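N-acetylglucosaminidase (Paenibacillus barengoltzii, PDB 6INX) is a family 18 glycoside hydrolase that probably hydrolyses beta-linkages of N-acetylglucosamine in glycan substrates. Local coordinates at residues L132-M137 with Y152-A157; A128-L133 with D166-A171; A270-R275 with T296-D301. All coordinates share one frame; numbering follows the deposited sequence.

Overall arrangement
All three contacts belong to the family 18 fold, an eight-stranded TIM barrel with an inserted antiparallel sheet. Contacts 1 and 2 share helix 126-148, and both include Leu132 and Leu133. Their centres lie 11 Å apart. They also touch, through Ile156 CD1 and Phe130 CZ at 4.1 Å. Contact 1 packs the helix on barrel strand 153-159. Contact 2 ties its earlier turns to the loop that precedes helix 170-173. Neighbouring strand 105-109 carries aspartates of the family signature and leads to the probable catalytic region; contact 1 lies on the outer side of the barrel wall beside it. Contact 3 lies in the inserted domain, on the opposite side of the chain's centre. Its centre is about 38 Å from those of both others.

Contact 1: L132-M137 with Y152-A157; sequences LLLRTM and YWLTIA
Leu134 and Met137 of helix 132-137 lay their side chains on Leu154 and Ile156 of strand 153-157. The two segments run nearly antiparallel, at 158°, with axes 10.0 Å apart. Helix 126-148 joins the parallel neighbours 105-109 and 153-159, a beta-alpha-beta crossover of the TIM barrel wall.

Leu154 is the centre of the contact. Its CG stands anti to the backbone N (chi1 -175°), and its two methyls reach different partners. CD2 meets the backbone oxygen Leu134 O at 3.6 Å and also Leu134 CD2, 4.2 Å away. CD1 meets Met137 CE at 4.0 Å. The methionine chain is extended at its second torsion and then bends at the third (chi3 60°), which carries CE to the leucine methyl. These two side chains cross at about a right angle.

Both methyls of Leu134 face the strand. They abut the branch methyl of Ile156 from one side: Ile156 CG2 lies 3.9 Å from Leu134 CD2 and 4.0 Å from Leu134 CD1. The longer branch of Ile156 goes on to Phe130, an earlier residue of helix 126-148.

Other apolar groups join the layer. Leu108 of strand 105-109 touches Leu134, Val106 touches Met137, and Leu141 packs on Leu154. On the other face of the strand, the hydroxyl of Thr155 is hydrogen-bonded to Asp107.

No hydrogen bond or salt bridge crosses between the segments. Helix and strand are therefore held here by buried methyl packing, which depends on shape and on exclusion of water.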
ATOM      1  N   LEU A 132       6.139  -3.409 -26.300  1.00 10.03           N
ATOM      2  CA  LEU A 132       6.826  -3.883 -27.501  1.00 10.55           C
ATOM      3  C   LEU A 132       6.956  -5.400 -27.507  1.00 10.97           C
ATOM      4  O   LEU A 132       6.811  -6.041 -28.556  1.00 11.57           O
ATOM      5  CB  LEU A 132       8.214  -3.251 -27.602  1.00 14.87           C
ATOM      6  CG  LEU A 132       8.271  -1.727 -27.637  1.00 14.08           C
ATOM      7  CD1 LEU A 132       9.716  -1.249 -27.621  1.00 14.53           C
ATOM      8  CD2 LEU A 132       7.513  -1.191 -28.848  1.00 19.08           C
ATOM      9  N   LEU A 133       7.263  -5.991 -26.351  1.00  9.95           N
ATOM     10  CA  LEU A 133       7.374  -7.445 -26.268  1.00 10.28           C
ATOM     11  C   LEU A 133       6.061  -8.126 -26.650  1.00  9.28           C
ATOM     12  O   LEU A 133       6.047  -9.076 -27.446  1.00  9.68           O
ATOM     13  CB  LEU A 133       7.810  -7.845 -24.854  1.00 10.61           C
ATOM     14  CG  LEU A 133       7.778  -9.346 -24.532  1.00 10.58           C
ATOM     15  CD1 LEU A 133       8.809 -10.087 -25.380  1.00 12.84           C
ATOM     16  CD2 LEU A 133       7.979  -9.644 -23.033  1.00 11.64           C
ATOM     17  N   LEU A 134       4.947  -7.680 -26.051  1.00  9.31           N
ATOM     18  CA  LEU A 134       3.662  -8.311 -26.330  1.00  8.94           C
ATOM     19  C   LEU A 134       3.232  -8.089 -27.772  1.00 11.91           C
ATOM     20  O   LEU A 134       2.637  -8.978 -28.386  1.00 10.98           O
ATOM     21  CB  LEU A 134       2.601  -7.786 -25.359  1.00 10.22           C
ATOM     22  CG  LEU A 134       2.816  -8.200 -23.903  1.00 11.25           C
ATOM     23  CD1 LEU A 134       1.856  -7.455 -22.985  1.00 12.24           C
ATOM     24  CD2 LEU A 134       2.633  -9.693 -23.763  1.00 13.26           C
ATOM     25  N   ARG A 135       3.498  -6.901 -28.318  1.00 10.35           N
ATOM     26  CA  ARG A 135       3.182  -6.653 -29.722  1.00 12.96           C
ATOM     27  C   ARG A 135       3.928  -7.633 -30.618  1.00 11.51           C
ATOM     28  O   ARG A 135       3.347  -8.236 -31.526  1.00 12.88           O
ATOM     29  CB  ARG A 135       3.551  -5.215 -30.090  1.00 14.85           C
ATOM     30  CG  ARG A 135       3.254  -4.877 -31.552  1.00 16.42           C
ATOM     31  CD  ARG A 135       3.746  -3.495 -31.967  1.00 22.43           C
ATOM     32  NE  ARG A 135       3.426  -2.467 -30.987  1.00 33.21           N
ATOM     33  CZ  ARG A 135       3.553  -1.163 -31.209  1.00 36.35           C
ATOM     34  NH1 ARG A 135       3.990  -0.734 -32.387  1.00 38.02           N
ATOM     35  NH2 ARG A 135       3.244  -0.292 -30.258  1.00 35.76           N
ATOM     36  N   THR A 136       5.223  -7.832 -30.347  1.00 10.20           N
ATOM     37  CA  THR A 136       6.033  -8.714 -31.181  1.00 10.91           C
ATOM     38  C   THR A 136       5.585 -10.164 -31.043  1.00 11.26           C
ATOM     39  O   THR A 136       5.536 -10.912 -32.028  1.00 11.66           O
ATOM     40  CB  THR A 136       7.498  -8.575 -30.757  1.00 11.87           C
ATOM     41  OG1 THR A 136       7.895  -7.208 -30.899  1.00 16.17           O
ATOM     42  CG2 THR A 136       8.403  -9.446 -31.609  1.00 12.36           C
ATOM     43  N   MET A 137       5.247 -10.579 -29.824  1.00 11.19           N
ATOM     44  CA  MET A 137       4.771 -11.939 -29.618  1.00 11.20           C
ATOM     45  C   MET A 137       3.419 -12.158 -30.290  1.00  9.91           C
ATOM     46  O   MET A 137       3.188 -13.209 -30.901  1.00 10.57           O
ATOM     47  CB  MET A 137       4.677 -12.217 -28.119  1.00 11.23           C
ATOM     48  CG  MET A 137       6.038 -12.270 -27.401  1.00 13.46           C
ATOM     49  SD  MET A 137       5.889 -12.704 -25.646  1.00 14.86           S
ATOM     50  CE  MET A 137       5.103 -14.317 -25.830  1.00 15.63           C
ATOM     51  N   TYR A 152      -4.325 -18.264 -32.443  1.00 14.15           N
ATOM     52  CA  TYR A 152      -3.490 -18.562 -31.289  1.00 10.66           C
ATOM     53  C   TYR A 152      -3.680 -17.435 -30.283  1.00 11.41           C
ATOM     54  O   TYR A 152      -3.881 -16.282 -30.673  1.00 12.96           O
ATOM     55  CB  TYR A 152      -2.020 -18.686 -31.685  1.00 12.51           C
ATOM     56  CG  TYR A 152      -1.707 -20.002 -32.366  1.00 12.74           C
ATOM     57  CD1 TYR A 152      -1.769 -21.198 -31.669  1.00 12.88           C
ATOM     58  CD2 TYR A 152      -1.335 -20.041 -33.704  1.00 14.02           C
ATOM     59  CE1 TYR A 152      -1.492 -22.406 -32.291  1.00 12.47           C
ATOM     60  CE2 TYR A 152      -1.059 -21.241 -34.337  1.00 13.91           C
ATOM     61  CZ  TYR A 152      -1.133 -22.418 -33.621  1.00 13.48           C
ATOM     62  OH  TYR A 152      -0.852 -23.610 -34.248  1.00 15.93           O
ATOM     63  N   TRP A 153      -3.661 -17.783 -28.998  1.00 11.55           N
ATOM     64  CA  TRP A 153      -4.013 -16.879 -27.910  1.00 10.66           C
ATOM     65  C   TRP A 153      -2.774 -16.257 -27.274  1.00 13.20           C
ATOM     66  O   TRP A 153      -1.717 -16.884 -27.183  1.00 11.66           O
ATOM     67  CB  TRP A 153      -4.783 -17.630 -26.820  1.00 13.01           C
ATOM     68  CG  TRP A 153      -6.125 -18.148 -27.251  1.00 14.51           C
ATOM     69  CD1 TRP A 153      -6.374 -19.074 -28.226  1.00 17.67           C
ATOM     70  CD2 TRP A 153      -7.396 -17.786 -26.708  1.00 21.26           C
ATOM     71  NE1 TRP A 153      -7.723 -19.305 -28.325  1.00 23.19           N
ATOM     72  CE2 TRP A 153      -8.373 -18.522 -27.407  1.00 18.83           C
ATOM     73  CE3 TRP A 153      -7.804 -16.910 -25.700  1.00 23.98           C
ATOM     74  CZ2 TRP A 153      -9.733 -18.407 -27.132  1.00 23.12           C
ATOM     75  CZ3 TRP A 153      -9.153 -16.791 -25.432  1.00 22.54           C
ATOM     76  CH2 TRP A 153     -10.102 -17.540 -26.140  1.00 24.09           C
ATOM     77  N   LEU A 154      -2.936 -15.026 -26.784  1.00 10.61           N
ATOM     78  CA  LEU A 154      -1.922 -14.376 -25.961  1.00  9.86           C
ATOM     79  C   LEU A 154      -2.648 -13.664 -24.834  1.00 11.30           C
ATOM     80  O   LEU A 154      -3.535 -12.846 -25.087  1.00 12.02           O
ATOM     81  CB  LEU A 154      -1.093 -13.374 -26.776  1.00 10.40           C
ATOM     82  CG  LEU A 154       0.070 -12.722 -26.021  1.00 11.42           C
ATOM     83  CD1 LEU A 154       1.103 -13.771 -25.613  1.00 14.62           C
ATOM     84  CD2 LEU A 154       0.695 -11.630 -26.881  1.00 11.25           C
ATOM     85  N   THR A 155      -2.297 -14.000 -23.596  1.00  9.71           N
ATOM     86  CA  THR A 155      -2.867 -13.360 -22.419  1.00  9.71           C
ATOM     87  C   THR A 155      -1.719 -12.990 -21.494  1.00  9.45           C
ATOM     88  O   THR A 155      -0.564 -13.344 -21.741  1.00 10.64           O
ATOM     89  CB  THR A 155      -3.851 -14.286 -21.687  1.00 13.24           C
ATOM     90  OG1 THR A 155      -3.146 -15.419 -21.177  1.00 12.69           O
ATOM     91  CG2 THR A 155      -4.956 -14.783 -22.623  1.00 12.98           C
ATOM     92  N   ILE A 156      -2.042 -12.254 -20.426  1.00  9.69           N
ATOM     93  CA  ILE A 156      -1.089 -11.986 -19.359  1.00 10.67           C
ATOM     94  C   ILE A 156      -1.779 -12.215 -18.028  1.00 10.47           C
ATOM     95  O   ILE A 156      -3.005 -12.182 -17.918  1.00 11.27           O
ATOM     96  CB  ILE A 156      -0.489 -10.559 -19.383  1.00 10.65           C
ATOM     97  CG1 ILE A 156      -1.575  -9.508 -19.096  1.00 10.67           C
ATOM     98  CG2 ILE A 156       0.273 -10.309 -20.687  1.00 10.98           C
ATOM     99  CD1 ILE A 156      -1.032  -8.091 -18.927  1.00 10.56           C
ATOM    100  N   ALA A 157      -0.964 -12.461 -17.010  1.00  9.60           N
ATOM    101  CA  ALA A 157      -1.394 -12.318 -15.629  1.00  9.95           C
ATOM    102  C   ALA A 157      -0.779 -11.037 -15.096  1.00  9.71           C
ATOM    103  O   ALA A 157       0.441 -10.836 -15.200  1.00 11.07           O
ATOM    104  CB  ALA A 157      -0.909 -13.498 -14.788  1.00 11.57           C
TER

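Contact 2: A128-L133 with D166-A171; sequences ANFTLL and DGTEMA
Ala128, Phe130 and Thr131 of helix 126-148 meet Thr168 and Glu169, which lie in the loop between helices 162-166 and 170-173. In the TIM barrel this loop belongs to the link between strands 153-159 and 179-183. Glu169 is the N-cap residue of helix 170-173.

Ala128 comes first. It gives a loose contact, with its CA 3.9 Å from Glu169 OE2.

Phe130 turns toward the loop. Its CG is anti to the backbone N (chi1 -176°), and the ring lies alongside Thr168, both side chains pointing the same way. The methyl Thr168 CG2 approaches the ring obliquely, 3.8 Å from Phe130 CD2. The hydroxyl of Thr168 turns elsewhere and is hydrogen-bonded to Tyr164 O. Trp110 meets the same phenylalanine ring nearly at right angles, and Val173 packs on it too.

Thr131 makes the direct polar bond. Its OG1 donates to Glu169 OE1 at 2.7 Å. The donor arrives on the anti side of the carboxylate, 30° out of its plane. The glutamate chain is extended beyond CG and crosses the threonine at about a right angle. With an alanine here in place of Glu169, the Thr131 hydroxyl would probably lose its acceptor, be freer to turn, and be left with the water link to the loop.

Just before the loop, at the end of helix 162-166, Asp166 forms a salt bridge with Arg210 of the second subunit.

One water completes the polar link. It donates to Thr131 OG1 at 2.8 Å and accepts from Glu169 N at 2.9 Å.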
ATOM      1  N   ALA A 128       7.806   0.718 -21.331  1.00 11.59           N
ATOM      2  CA  ALA A 128       7.636   0.728 -22.779  1.00 13.28           C
ATOM      3  C   ALA A 128       7.964  -0.630 -23.389  1.00 11.89           C
ATOM      4  O   ALA A 128       7.288  -1.070 -24.327  1.00 12.27           O
ATOM      5  CB  ALA A 128       8.514   1.825 -23.391  1.00 13.53           C
ATOM      6  N   ASN A 129       8.968  -1.329 -22.841  1.00 10.70           N
ATOM      7  CA  ASN A 129       9.441  -2.560 -23.475  1.00  8.04           C
ATOM      8  C   ASN A 129       8.429  -3.698 -23.355  1.00  8.13           C
ATOM      9  O   ASN A 129       8.389  -4.577 -24.221  1.00 10.14           O
ATOM     10  CB  ASN A 129      10.793  -2.979 -22.881  1.00  8.74           C
ATOM     11  CG  ASN A 129      11.912  -2.052 -23.280  1.00 11.36           C
ATOM     12  OD1 ASN A 129      11.764  -1.255 -24.201  1.00 13.08           O
ATOM     13  ND2 ASN A 129      13.025  -2.132 -22.583  1.00 11.96           N
ATOM     14  N   PHE A 130       7.615  -3.703 -22.291  1.00  9.40           N
ATOM     15  CA  PHE A 130       6.573  -4.722 -22.143  1.00  9.26           C
ATOM     16  C   PHE A 130       5.561  -4.639 -23.280  1.00  9.55           C
ATOM     17  O   PHE A 130       5.153  -5.666 -23.838  1.00 10.79           O
ATOM     18  CB  PHE A 130       5.900  -4.521 -20.777  1.00  8.87           C
ATOM     19  CG  PHE A 130       4.850  -5.546 -20.402  1.00  9.46           C
ATOM     20  CD1 PHE A 130       5.116  -6.914 -20.425  1.00  9.77           C
ATOM     21  CD2 PHE A 130       3.607  -5.118 -19.931  1.00  8.75           C
ATOM     22  CE1 PHE A 130       4.162  -7.832 -20.016  1.00 10.36           C
ATOM     23  CE2 PHE A 130       2.648  -6.030 -19.523  1.00  9.79           C
ATOM     24  CZ  PHE A 130       2.921  -7.390 -19.565  1.00 10.50           C
ATOM     25  N   THR A 131       5.163  -3.420 -23.649  1.00 10.24           N
ATOM     26  CA  THR A 131       4.248  -3.247 -24.771  1.00 10.53           C
ATOM     27  C   THR A 131       4.874  -3.768 -26.055  1.00 10.32           C
ATOM     28  O   THR A 131       4.219  -4.466 -26.835  1.00 11.65           O
ATOM     29  CB  THR A 131       3.917  -1.770 -24.931  1.00 12.67           C
ATOM     30  OG1 THR A 131       3.398  -1.273 -23.691  1.00 13.11           O
ATOM     31  CG2 THR A 131       2.872  -1.588 -26.034  1.00 15.76           C
ATOM     32  N   LEU A 132       6.139  -3.409 -26.300  1.00 10.03           N
ATOM     33  CA  LEU A 132       6.826  -3.883 -27.501  1.00 10.55           C
ATOM     34  C   LEU A 132       6.956  -5.400 -27.507  1.00 10.97           C
ATOM     35  O   LEU A 132       6.811  -6.041 -28.556  1.00 11.57           O
ATOM     36  CB  LEU A 132       8.214  -3.251 -27.602  1.00 14.87           C
ATOM     37  CG  LEU A 132       8.271  -1.727 -27.637  1.00 14.08           C
ATOM     38  CD1 LEU A 132       9.716  -1.249 -27.621  1.00 14.53           C
ATOM     39  CD2 LEU A 132       7.513  -1.191 -28.848  1.00 19.08           C
ATOM     40  N   LEU A 133       7.263  -5.991 -26.351  1.00  9.95           N
ATOM     41  CA  LEU A 133       7.374  -7.445 -26.268  1.00 10.28           C
ATOM     42  C   LEU A 133       6.061  -8.126 -26.650  1.00  9.28           C
ATOM     43  O   LEU A 133       6.047  -9.076 -27.446  1.00  9.68           O
ATOM     44  CB  LEU A 133       7.810  -7.845 -24.854  1.00 10.61           C
ATOM     45  CG  LEU A 133       7.778  -9.346 -24.532  1.00 10.58           C
ATOM     46  CD1 LEU A 133       8.809 -10.087 -25.380  1.00 12.84           C
ATOM     47  CD2 LEU A 133       7.979  -9.644 -23.033  1.00 11.64           C
ATOM     48  N   ASP A 166       1.277   1.602 -12.855  1.00 10.39           N
ATOM     49  CA  ASP A 166       2.362   2.563 -12.984  1.00 11.80           C
ATOM     50  C   ASP A 166       3.545   1.995 -13.750  1.00 12.31           C
ATOM     51  O   ASP A 166       4.330   2.769 -14.304  1.00 13.89           O
ATOM     52  CB  ASP A 166       2.831   3.025 -11.600  1.00 12.13           C
ATOM     53  CG  ASP A 166       1.776   3.833 -10.857  1.00 15.21           C
ATOM     54  OD1 ASP A 166       0.783   4.251 -11.493  1.00 15.25           O
ATOM     55  OD2 ASP A 166       1.950   4.068  -9.644  1.00 13.59           O
ATOM     56  N   GLY A 167       3.697   0.672 -13.798  1.00 11.27           N
ATOM     57  CA  GLY A 167       4.799   0.061 -14.511  1.00 12.11           C
ATOM     58  C   GLY A 167       4.474  -0.436 -15.899  1.00 11.14           C
ATOM     59  O   GLY A 167       5.333  -1.068 -16.530  1.00 11.09           O
ATOM     60  N   THR A 168       3.271  -0.161 -16.408  1.00 11.42           N
ATOM     61  CA  THR A 168       2.851  -0.656 -17.715  1.00 11.19           C
ATOM     62  C   THR A 168       2.075   0.430 -18.454  1.00 12.11           C
ATOM     63  O   THR A 168       1.770   1.494 -17.905  1.00 13.23           O
ATOM     64  CB  THR A 168       1.953  -1.889 -17.577  1.00 10.70           C
ATOM     65  OG1 THR A 168       0.834  -1.555 -16.751  1.00 11.29           O
ATOM     66  CG2 THR A 168       2.705  -3.036 -16.925  1.00 10.31           C
ATOM     67  N   GLU A 169       1.752   0.134 -19.708  1.00 11.67           N
ATOM     68  CA  GLU A 169       0.910   0.971 -20.568  1.00 12.14           C
ATOM     69  C   GLU A 169      -0.333   0.161 -20.928  1.00 11.88           C
ATOM     70  O   GLU A 169      -0.457  -0.316 -22.054  1.00 12.35           O
ATOM     71  CB  GLU A 169       1.684   1.368 -21.849  1.00 14.59           C
ATOM     72  CG  GLU A 169       3.018   2.057 -21.619  1.00 14.35           C
ATOM     73  CD  GLU A 169       3.852   2.225 -22.898  1.00 17.27           C
ATOM     74  OE1 GLU A 169       3.733   1.410 -23.843  1.00 17.89           O
ATOM     75  OE2 GLU A 169       4.648   3.184 -22.957  1.00 21.16           O
ATOM     76  N   MET A 170      -1.252  -0.001 -19.970  1.00 12.89           N
ATOM     77  CA  MET A 170      -2.294  -1.011 -20.128  1.00 10.68           C
ATOM     78  C   MET A 170      -3.232  -0.715 -21.294  1.00 13.69           C
ATOM     79  O   MET A 170      -3.753  -1.649 -21.907  1.00 13.39           O
ATOM     80  CB  MET A 170      -3.066  -1.206 -18.824  1.00 11.92           C
ATOM     81  CG  MET A 170      -2.298  -2.016 -17.769  1.00 13.08           C
ATOM     82  SD  MET A 170      -1.633  -3.599 -18.358  1.00 14.07           S
ATOM     83  CE  MET A 170      -3.131  -4.326 -19.035  1.00 14.20           C
ATOM     84  N   ALA A 171      -3.439   0.561 -21.628  1.00 13.75           N
ATOM     85  CA  ALA A 171      -4.300   0.879 -22.763  1.00 14.63           C
ATOM     86  C   ALA A 171      -3.703   0.367 -24.066  1.00 16.59           C
ATOM     87  O   ALA A 171      -4.442  -0.002 -24.986  1.00 17.41           O
ATOM     88  CB  ALA A 171      -4.521   2.389 -22.842  1.00 16.88           C
TER
HETATM   89  O   HOH W   1       3.502  -1.756 -20.953  1.00 11.23           O

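Contact 3: A270-R275 with T296-D301; sequences AEYIDR and TFISYD
Tyr272 and Ile273, where helix 265-272 gives way to a turn, pack against Ile298 and Tyr300 in and just after strand 297-299. The direct interactions are apolar, and each pairs an isoleucine methyl with a tyrosine ring.

In the first pair the strand supplies the methyl. Ile298 CD1 approaches the ring of Tyr272 obliquely, 3.5 Å from CD2 and 3.8 Å from CE2. The two side chains cross at about a right angle.

In the second pair the roles are reversed. Ile273 CD1 lies 3.7 Å from Tyr300 CE2, again obliquely to the ring. Ile273 CG1 adds a contact with Tyr300 OH at 3.8 Å. The tyrosine CG sits between its backbone N and carbonyl carbon (chi1 69°), which sends the ring out toward Ile273.

Backbone bonding shapes the helical side. A type II beta turn runs from Tyr272 to Arg275, with Arg275 N bonded to Tyr272 O at 3.3 Å. Ile273 occupies the second position of that turn.

Neighbours extend the packing. Leu291 of strand 288-292 touches Tyr272, Ile273 and Tyr300. Leu268 of the helix touches Ile273, Ile298 and Tyr300. Phe278 meets the Tyr272 ring edge-to-face.

A helix lying on an antiparallel sheet, inserted between the seventh and eighth barrel strands, is typical of the alpha/beta insertion domain of many family 18 enzymes.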
ATOM      1  N   ALA A 270      -9.593 -29.580   6.120  1.00 18.75           N
ATOM      2  CA  ALA A 270      -9.314 -30.741   6.963  1.00 18.42           C
ATOM      3  C   ALA A 270      -8.975 -30.355   8.399  1.00 20.84           C
ATOM      4  O   ALA A 270      -9.351 -31.066   9.338  1.00 21.65           O
ATOM      5  CB  ALA A 270      -8.170 -31.559   6.366  1.00 23.53           C
ATOM      6  N   GLU A 271      -8.274 -29.238   8.597  1.00 17.47           N
ATOM      7  CA  GLU A 271      -7.600 -28.975   9.863  1.00 18.70           C
ATOM      8  C   GLU A 271      -7.934 -27.629  10.498  1.00 16.12           C
ATOM      9  O   GLU A 271      -7.701 -27.471  11.702  1.00 18.56           O
ATOM     10  CB  GLU A 271      -6.074 -29.092   9.674  1.00 23.36           C
ATOM     11  CG  GLU A 271      -5.181 -28.710  10.863  1.00 28.61           C
ATOM     12  CD  GLU A 271      -4.935 -29.866  11.816  1.00 31.56           C
ATOM     13  OE1 GLU A 271      -4.098 -29.707  12.733  1.00 36.25           O
ATOM     14  OE2 GLU A 271      -5.580 -30.926  11.650  1.00 35.10           O
ATOM     15  N   TYR A 272      -8.489 -26.672   9.763  1.00 15.64           N
ATOM     16  CA  TYR A 272      -8.546 -25.314  10.304  1.00 14.69           C
ATOM     17  C   TYR A 272      -9.938 -24.716  10.383  1.00 16.95           C
ATOM     18  O   TYR A 272     -10.241 -24.018  11.353  1.00 16.42           O
ATOM     19  CB  TYR A 272      -7.656 -24.370   9.477  1.00 14.55           C
ATOM     20  CG  TYR A 272      -6.175 -24.582   9.668  1.00 13.23           C
ATOM     21  CD1 TYR A 272      -5.495 -25.576   8.965  1.00 15.14           C
ATOM     22  CD2 TYR A 272      -5.447 -23.784  10.544  1.00 13.82           C
ATOM     23  CE1 TYR A 272      -4.135 -25.767   9.130  1.00 14.88           C
ATOM     24  CE2 TYR A 272      -4.080 -23.969  10.714  1.00 12.97           C
ATOM     25  CZ  TYR A 272      -3.430 -24.959  10.000  1.00 14.49           C
ATOM     26  OH  TYR A 272      -2.078 -25.175  10.147  1.00 15.67           O
ATOM     27  N   ILE A 273     -10.792 -24.928   9.383  1.00 14.76           N
ATOM     28  CA  ILE A 273     -12.067 -24.217   9.342  1.00 15.15           C
ATOM     29  C   ILE A 273     -12.952 -24.746  10.466  1.00 18.00           C
ATOM     30  O   ILE A 273     -13.352 -25.914  10.452  1.00 18.90           O
ATOM     31  CB  ILE A 273     -12.758 -24.344   7.979  1.00 16.34           C
ATOM     32  CG1 ILE A 273     -11.909 -23.690   6.884  1.00 13.78           C
ATOM     33  CG2 ILE A 273     -14.147 -23.705   8.044  1.00 17.15           C
ATOM     34  CD1 ILE A 273     -12.416 -23.955   5.471  1.00 17.36           C
ATOM     35  N   ASP A 274     -13.249 -23.888  11.443  1.00 16.68           N
ATOM     36  CA  ASP A 274     -14.051 -24.258  12.613  1.00 18.62           C
ATOM     37  C   ASP A 274     -13.532 -25.525  13.295  1.00 18.87           C
ATOM     38  O   ASP A 274     -14.293 -26.422  13.670  1.00 20.90           O
ATOM     39  CB  ASP A 274     -15.537 -24.337  12.272  1.00 18.38           C
ATOM     40  CG  ASP A 274     -16.135 -22.974  12.028  1.00 17.78           C
ATOM     41  OD1 ASP A 274     -15.812 -22.042  12.807  1.00 18.26           O
ATOM     42  OD2 ASP A 274     -16.933 -22.824  11.080  1.00 21.93           O
ATOM     43  N   ARG A 275     -12.217 -25.583  13.473  1.00 16.37           N
ATOM     44  CA  ARG A 275     -11.547 -26.746  14.038  1.00 19.47           C
ATOM     45  C   ARG A 275     -10.255 -26.295  14.706  1.00 20.71           C
ATOM     46  O   ARG A 275      -9.681 -25.265  14.344  1.00 17.93           O
ATOM     47  CB  ARG A 275     -11.219 -27.759  12.933  1.00 21.13           C
ATOM     48  CG  ARG A 275     -10.781 -29.129  13.427  1.00 24.18           C
ATOM     49  CD  ARG A 275     -10.600 -30.076  12.247  1.00 25.25           C
ATOM     50  NE  ARG A 275     -11.737 -29.976  11.343  1.00 28.91           N
ATOM     51  CZ  ARG A 275     -12.777 -30.801  11.364  1.00 24.59           C
ATOM     52  NH1 ARG A 275     -12.816 -31.799  12.239  1.00 22.32           N
ATOM     53  NH2 ARG A 275     -13.779 -30.623  10.513  1.00 32.47           N
ATOM     54  N   THR A 296      -3.328 -16.730  15.462  1.00 14.03           N
ATOM     55  CA  THR A 296      -2.980 -16.975  14.064  1.00 12.44           C
ATOM     56  C   THR A 296      -4.162 -16.581  13.190  1.00 11.15           C
ATOM     57  O   THR A 296      -5.280 -17.071  13.394  1.00 11.90           O
ATOM     58  CB  THR A 296      -2.633 -18.456  13.857  1.00 14.22           C
ATOM     59  OG1 THR A 296      -1.525 -18.814  14.696  1.00 15.50           O
ATOM     60  CG2 THR A 296      -2.265 -18.738  12.402  1.00 12.08           C
ATOM     61  N   PHE A 297      -3.917 -15.698  12.218  1.00 10.04           N
ATOM     62  CA  PHE A 297      -4.950 -15.172  11.334  1.00  9.53           C
ATOM     63  C   PHE A 297      -4.749 -15.742   9.936  1.00 10.51           C
ATOM     64  O   PHE A 297      -3.637 -15.682   9.399  1.00 11.47           O
ATOM     65  CB  PHE A 297      -4.844 -13.642  11.280  1.00 10.64           C
ATOM     66  CG  PHE A 297      -5.807 -12.998  10.332  1.00 10.80           C
ATOM     67  CD1 PHE A 297      -5.493 -12.841   8.984  1.00 11.20           C
ATOM     68  CD2 PHE A 297      -7.024 -12.534  10.784  1.00 13.34           C
ATOM     69  CE1 PHE A 297      -6.392 -12.247   8.114  1.00 11.61           C
ATOM     70  CE2 PHE A 297      -7.912 -11.950   9.919  1.00 10.85           C
ATOM     71  CZ  PHE A 297      -7.603 -11.804   8.590  1.00 13.98           C
ATOM     72  N   ILE A 298      -5.834 -16.235   9.329  1.00 10.45           N
ATOM     73  CA  ILE A 298      -5.791 -16.907   8.030  1.00 10.27           C
ATOM     74  C   ILE A 298      -6.845 -16.301   7.114  1.00 11.49           C
ATOM     75  O   ILE A 298      -8.026 -16.263   7.466  1.00 12.19           O
ATOM     76  CB  ILE A 298      -6.030 -18.421   8.181  1.00 11.03           C
ATOM     77  CG1 ILE A 298      -4.886 -19.048   8.984  1.00 11.47           C
ATOM     78  CG2 ILE A 298      -6.179 -19.081   6.815  1.00 13.81           C
ATOM     79  CD1 ILE A 298      -5.093 -20.520   9.384  1.00 13.93           C
ATOM     80  N   SER A 299      -6.419 -15.844   5.934  1.00 10.12           N
ATOM     81  CA  SER A 299      -7.310 -15.286   4.924  1.00  9.56           C
ATOM     82  C   SER A 299      -7.411 -16.266   3.760  1.00  9.17           C
ATOM     83  O   SER A 299      -6.397 -16.801   3.313  1.00 10.10           O
ATOM     84  CB  SER A 299      -6.711 -13.981   4.387  1.00  9.45           C
ATOM     85  OG  SER A 299      -7.363 -13.594   3.203  1.00  9.96           O
ATOM     86  N   TYR A 300      -8.619 -16.466   3.227  1.00  9.19           N
ATOM     87  CA  TYR A 300      -8.790 -17.456   2.162  1.00  8.71           C
ATOM     88  C   TYR A 300     -10.044 -17.138   1.356  1.00  9.82           C
ATOM     89  O   TYR A 300     -10.784 -16.214   1.679  1.00 13.29           O
ATOM     90  CB  TYR A 300      -8.804 -18.882   2.746  1.00 10.08           C
ATOM     91  CG  TYR A 300     -10.019 -19.241   3.575  1.00 10.53           C
ATOM     92  CD1 TYR A 300     -10.272 -18.613   4.786  1.00 10.93           C
ATOM     93  CD2 TYR A 300     -10.902 -20.232   3.157  1.00 11.62           C
ATOM     94  CE1 TYR A 300     -11.377 -18.947   5.556  1.00 11.64           C
ATOM     95  CE2 TYR A 300     -12.016 -20.579   3.929  1.00 11.97           C
ATOM     96  CZ  TYR A 300     -12.240 -19.933   5.125  1.00 12.02           C
ATOM     97  OH  TYR A 300     -13.341 -20.268   5.897  1.00 14.36           O
ATOM     98  N   ASP A 301     -10.252 -17.918   0.286  1.00  9.60           N
ATOM     99  CA  ASP A 301     -11.470 -17.922  -0.523  1.00 11.06           C
ATOM    100  C   ASP A 301     -12.237 -19.208  -0.228  1.00 12.09           C
ATOM    101  O   ASP A 301     -11.634 -20.271  -0.015  1.00 12.06           O
ATOM    102  CB  ASP A 301     -11.110 -17.965  -2.025  1.00 12.54           C
ATOM    103  CG  ASP A 301     -11.437 -16.668  -2.781  1.00 12.93           C
ATOM    104  OD1 ASP A 301     -12.211 -15.820  -2.287  1.00 12.51           O
ATOM    105  OD2 ASP A 301     -10.902 -16.504  -3.907  1.00 12.37           O
TER